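Local coordinates for amino acid ABC transporter, periplasmic amino acid-binding protein, putative (Streptococcus pneumoniae, PDB 4I62) that binds L-arginine between its two lobes and probably hands it to the membrane part of an amino acid ABC importer, at residues A[155-159]-A[160-164]; A[88-91]-A[92-95]. All coordinates share one frame; numbering follows the deposited sequence.

Contact 1: A[155-159]-A[160-164]. With ARG (arginine), chain B.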
loop_
_atom_site.group_PDB
_atom_site.type_symbol
_atom_site.label_atom_id
_atom_site.label_comp_id
_atom_site.label_asym_id
_atom_site.label_seq_id
_atom_site.Cartn_x
_atom_site.Cartn_y
_atom_site.Cartn_z
ATOM N N ALA A 155 0.017 8.120 -10.908
ATOM C CA ALA A 155 -0.341 7.008 -10.038
ATOM C C ALA A 155 0.735 5.941 -10.138
ATOM O O ALA A 155 1.486 5.885 -11.113
ATOM C CB ALA A 155 -1.701 6.414 -10.405
ATOM N N GLN A 156 0.777 5.060 -9.142
ATOM C CA GLN A 156 1.782 4.003 -9.136
ATOM C C GLN A 156 1.411 2.886 -10.107
ATOM O O GLN A 156 0.278 2.383 -10.130
ATOM C CB GLN A 156 1.991 3.449 -7.721
ATOM C CG GLN A 156 3.114 2.369 -7.714
ATOM C CD GLN A 156 3.521 1.863 -6.341
ATOM O OE1 GLN A 156 2.678 1.553 -5.513
ATOM N NE2 GLN A 156 4.804 1.748 -6.103
ATOM N N LYS A 157 2.391 2.474 -10.905
ATOM C CA LYS A 157 2.177 1.374 -11.830
ATOM C C LYS A 157 1.755 0.104 -11.103
ATOM O O LYS A 157 2.396 -0.289 -10.106
ATOM C CB LYS A 157 3.451 1.110 -12.616
ATOM C CG LYS A 157 3.228 0.267 -13.867
ATOM C CD LYS A 157 4.564 -0.139 -14.515
ATOM C CE LYS A 157 4.373 -0.801 -15.865
ATOM N NZ LYS A 157 3.441 -1.945 -15.776
ATOM N N GLY A 158 0.687 -0.535 -11.592
ATOM C CA GLY A 158 0.195 -1.765 -10.981
ATOM C C GLY A 158 -0.824 -1.542 -9.882
ATOM O O GLY A 158 -1.329 -2.531 -9.336
ATOM N N SER A 159 -1.110 -0.288 -9.550
ATOM C CA SER A 159 -2.035 -0.008 -8.443
ATOM C C SER A 159 -3.474 0.161 -8.925
ATOM O O SER A 159 -3.733 0.488 -10.101
ATOM C CB SER A 159 -1.603 1.267 -7.712
ATOM O OG SER A 159 -1.847 2.441 -8.487
ATOM N N ILE A 160 -4.420 0.040 -7.986
ATOM C CA ILE A 160 -5.796 0.331 -8.329
ATOM C C ILE A 160 -6.008 1.820 -8.601
ATOM O O ILE A 160 -6.972 2.198 -9.276
ATOM C CB ILE A 160 -6.798 -0.205 -7.284
ATOM C CG1 ILE A 160 -6.732 0.546 -5.964
ATOM C CG2 ILE A 160 -6.608 -1.707 -7.040
ATOM C CD1 ILE A 160 -7.978 0.369 -5.126
ATOM N N GLN A 161 -5.124 2.661 -8.104
ATOM C CA GLN A 161 -5.185 4.086 -8.413
ATOM C C GLN A 161 -4.896 4.322 -9.885
ATOM O O GLN A 161 -5.529 5.195 -10.517
ATOM C CB GLN A 161 -4.185 4.853 -7.543
ATOM C CG GLN A 161 -4.605 4.967 -6.064
ATOM C CD GLN A 161 -4.594 3.642 -5.324
ATOM O OE1 GLN A 161 -3.704 2.793 -5.506
ATOM N NE2 GLN A 161 -5.576 3.447 -4.469
ATOM N N GLU A 162 -3.948 3.596 -10.452
ATOM C CA GLU A 162 -3.672 3.691 -11.886
ATOM C C GLU A 162 -4.914 3.287 -12.670
ATOM O O GLU A 162 -5.276 3.944 -13.649
ATOM C CB GLU A 162 -2.517 2.755 -12.234
ATOM C CG GLU A 162 -2.210 2.691 -13.730
ATOM C CD GLU A 162 -1.154 1.662 -14.101
ATOM O OE1 GLU A 162 -1.084 0.554 -13.539
ATOM O OE2 GLU A 162 -0.366 1.961 -15.026
ATOM N N THR A 163 -5.574 2.210 -12.250
ATOM C CA THR A 163 -6.812 1.780 -12.907
ATOM C C THR A 163 -7.912 2.833 -12.844
ATOM O O THR A 163 -8.588 3.092 -13.851
ATOM C CB THR A 163 -7.290 0.455 -12.321
ATOM O OG1 THR A 163 -6.242 -0.507 -12.489
ATOM C CG2 THR A 163 -8.537 -0.054 -12.999
ATOM N N MET A 164 -8.092 3.431 -11.672
ATOM C CA MET A 164 -9.085 4.488 -11.506
ATOM C C MET A 164 -8.804 5.645 -12.454
ATOM O O MET A 164 -9.726 6.164 -13.083
ATOM C CB MET A 164 -9.059 4.992 -10.063
ATOM C CG MET A 164 -10.282 5.736 -9.626
ATOM S SD MET A 164 -10.055 6.318 -7.916
ATOM C CE MET A 164 -8.861 5.144 -7.229
HETATM N N ARG B . -3.750 -0.218 -2.440
HETATM C CA ARG B . -3.204 -0.090 -3.817
HETATM C C ARG B . -3.313 -1.404 -4.585
HETATM O O ARG B . -3.467 -2.470 -3.953
HETATM C CB ARG B . -1.791 0.461 -3.796
HETATM C CG ARG B . -0.830 -0.360 -2.931
HETATM C CD ARG B . 0.614 0.036 -3.154
HETATM N NE ARG B . 1.451 -0.534 -2.114
HETATM C CZ ARG B . 2.759 -0.405 -2.036
HETATM N NH1 ARG B . 3.423 -0.986 -1.042
HETATM N NH2 ARG B . 3.414 0.296 -2.960
HETATM O OXT ARG B . -3.188 -1.343 -5.853
HETATM O O HOH W 1 -3.013 -1.164 -12.395
#

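Contact 2: A[88-91]-A[92-95]. With ARG (arginine), chain B.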
loop_
_atom_site.group_PDB
_atom_site.type_symbol
_atom_site.label_atom_id
_atom_site.label_comp_id
_atom_site.label_asym_id
_atom_site.label_seq_id
_atom_site.Cartn_x
_atom_site.Cartn_y
_atom_site.Cartn_z
ATOM N N MET A 88 10.433 -5.513 -3.512
ATOM C CA MET A 88 10.408 -5.454 -4.955
ATOM C C MET A 88 9.505 -4.320 -5.385
ATOM O O MET A 88 8.838 -3.709 -4.558
ATOM C CB MET A 88 9.949 -6.790 -5.514
ATOM C CG MET A 88 8.512 -7.133 -5.144
ATOM S SD MET A 88 8.005 -8.801 -5.648
ATOM C CE MET A 88 9.004 -9.840 -4.624
ATOM N N SER A 89 9.496 -4.044 -6.669
ATOM C CA SER A 89 8.559 -3.055 -7.175
ATOM C C SER A 89 7.128 -3.503 -6.973
ATOM O O SER A 89 6.816 -4.711 -7.056
ATOM C CB SER A 89 8.794 -2.833 -8.664
ATOM O OG SER A 89 8.508 -4.006 -9.399
ATOM N N PHE A 90 6.234 -2.544 -6.711
ATOM C CA PHE A 90 4.859 -2.942 -6.424
ATOM C C PHE A 90 4.237 -3.742 -7.562
ATOM O O PHE A 90 3.506 -4.720 -7.333
ATOM C CB PHE A 90 3.958 -1.780 -6.062
ATOM C CG PHE A 90 2.569 -2.241 -5.699
ATOM C CD1 PHE A 90 2.350 -2.884 -4.482
ATOM C CD2 PHE A 90 1.483 -2.118 -6.575
ATOM C CE1 PHE A 90 1.108 -3.351 -4.145
ATOM C CE2 PHE A 90 0.254 -2.608 -6.235
ATOM C CZ PHE A 90 0.048 -3.207 -5.007
ATOM N N ASP A 91 4.540 -3.336 -8.786
ATOM C CA ASP A 91 4.063 -3.948 -10.032
ATOM C C ASP A 91 4.348 -5.450 -10.077
ATOM O O ASP A 91 3.720 -6.173 -10.851
ATOM C CB ASP A 91 4.709 -3.229 -11.246
ATOM C CG ASP A 91 3.865 -3.308 -12.503
ATOM O OD1 ASP A 91 2.619 -3.381 -12.399
ATOM O OD2 ASP A 91 4.457 -3.284 -13.598
ATOM N N ASN A 92 5.358 -5.904 -9.313
ATOM C CA ASN A 92 5.761 -7.310 -9.326
ATOM C C ASN A 92 5.286 -8.125 -8.108
ATOM O O ASN A 92 5.482 -9.377 -8.060
ATOM C CB ASN A 92 7.284 -7.411 -9.452
ATOM C CG ASN A 92 7.807 -6.813 -10.757
ATOM O OD1 ASN A 92 8.914 -6.251 -10.806
ATOM N ND2 ASN A 92 7.020 -6.904 -11.784
ATOM N N VAL A 93 4.697 -7.457 -7.119
ATOM C CA VAL A 93 4.343 -8.114 -5.850
ATOM C C VAL A 93 3.337 -9.253 -6.023
ATOM O O VAL A 93 3.581 -10.409 -5.593
ATOM C CB VAL A 93 3.845 -7.062 -4.841
ATOM C CG1 VAL A 93 3.100 -7.685 -3.676
ATOM C CG2 VAL A 93 4.998 -6.254 -4.337
ATOM N N LEU A 94 2.213 -8.980 -6.668
ATOM C CA LEU A 94 1.225 -10.031 -6.827
ATOM C C LEU A 94 1.708 -11.157 -7.729
ATOM O O LEU A 94 1.476 -12.349 -7.434
ATOM C CB LEU A 94 -0.115 -9.454 -7.279
ATOM C CG LEU A 94 -0.831 -8.631 -6.217
ATOM C CD1 LEU A 94 -2.041 -7.897 -6.776
ATOM C CD2 LEU A 94 -1.213 -9.507 -4.980
ATOM N N ALA A 95 2.406 -10.810 -8.798
ATOM C CA ALA A 95 2.940 -11.835 -9.696
ATOM C C ALA A 95 3.848 -12.806 -8.948
ATOM O O ALA A 95 3.861 -14.001 -9.248
ATOM C CB ALA A 95 3.684 -11.180 -10.840
HETATM N N ARG B . -3.750 -0.218 -2.440
HETATM C CA ARG B . -3.204 -0.090 -3.817
HETATM C C ARG B . -3.313 -1.404 -4.585
HETATM O O ARG B . -3.467 -2.470 -3.953
HETATM C CB ARG B . -1.791 0.461 -3.796
HETATM C CG ARG B . -0.830 -0.360 -2.931
HETATM C CD ARG B . 0.614 0.036 -3.154
HETATM N NE ARG B . 1.451 -0.534 -2.114
HETATM C CZ ARG B . 2.759 -0.405 -2.036
HETATM N NH1 ARG B . 3.423 -0.986 -1.042
HETATM N NH2 ARG B . 3.414 0.296 -2.960
HETATM O OXT ARG B . -3.188 -1.343 -5.853
HETATM O O HOH W 2 10.984 -5.836 -8.773
HETATM O O HOH W 3 1.448 -6.414 -7.999
HETATM O O HOH W 4 2.014 -8.253 -10.009
#

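Contact 1: A[155-159]-A[160-164]
Ser159 and Glu162 grip each other across the first turn of helix 160-168. OG of Ser159, set between its own backbone N and carbonyl carbon (chi1 72°), takes the Glu162 N-H at 3.1 Å and donates to Gln156 O at 2.7 Å, in the carbonyl plane and on a lone pair. Gln156 O also receives Ser159 N, closing the type II turn Gln156-Ser159, whose third position, with phi at 89°, suits Gly158. Glu162 reaches back over this turn with an extended chain: Gly158 N donates to its OE1 at 2.8 Å, coming from above the carboxylate plane, while OE2 bonds to Ser176 OG. One water donates to both Glu162 OE1 and Ser159 O. At the strand end, Ala155 CB rests 3.6 Å from Glu162 N.

The bound arginine is held along the same stretch. Its OXT accepts from Ile160 N at 2.8 Å, a first-turn N-H, so the helix dipole would be expected to favour the carboxylate there. At the other end its NH2 donates to Gln156 OE1 at 2.9 Å; Asn46 and Pro178 hold NE2 of that amide and so fix its rotation. Gln161, bent at chi2 (68°), lays OE1 3.4 Å from the ligand CA, its NE2 bonded to Asn130. An N-capped helix start following a strand, with ligand carboxylate at its N terminus, is characteristic of amino acid sites in type II periplasmic binding proteins.

Contact 2: A[88-91]-A[92-95]
Asn92 N donates to Ser89 O at 2.9 Å, and Val93 N to Phe90 O at 3.0 Å. In one of its two conformers Ser89 OG lies 2.7 Å from Asn92 OD1, and a water that accepts from Ser89 N donates to the same OD1, tying the side chain of Asn92 back to the turn. Two further waters continue the winding, one joining Phe90 O to Leu94 N, the other Asp91 O to Ala95 N, in place of direct backbone bonds. This is the water-inserted first turn of helix 90-98, which follows strand 82-87 in the N-terminal lobe of the solute-binding fold, and it presents Phe90 to the arginine pocket. With CG anti to the backbone N (chi1 -177°), the Phe90 ring is carried to the ligand and lies against its side chain, from the methylenes to the start of the guanidinium group: ARG CD sits 3.5 Å above the ring plane, over its centre, and ARG NE is 3.5 Å from Phe90 CD1. Val93 CG2 approaches the ring obliquely at 4.3 Å from Phe90 CD1. Met88 CG packs 3.7 Å from that same Val93 CG2, and both side chains touch Ala44 of strand 40-45.

How the contacts relate
From the N terminus, contact 2 comes first: 88-95 leaves strand 82-87 and winds into helix 90-98. Contact 1 follows later, where 155-164 turns from strand 152-156 into helix 160-168, within the beta-alpha-beta unit completed by strand 173-177. Each closes a short local turn, and the two run in series, neither nested nor crossed. Their centres are about 13 Å apart, in different lobes of the fold, yet they meet directly: in one conformer of each, Lys157 NZ forms a salt bridge with Asp91 OD2 at 2.8 Å, and Gly158 O lies 3.5 Å from Phe90 CE2. Bound arginine touches both contacts, joining the lobes across the cleft, consistent with a closed, ligand-bound state.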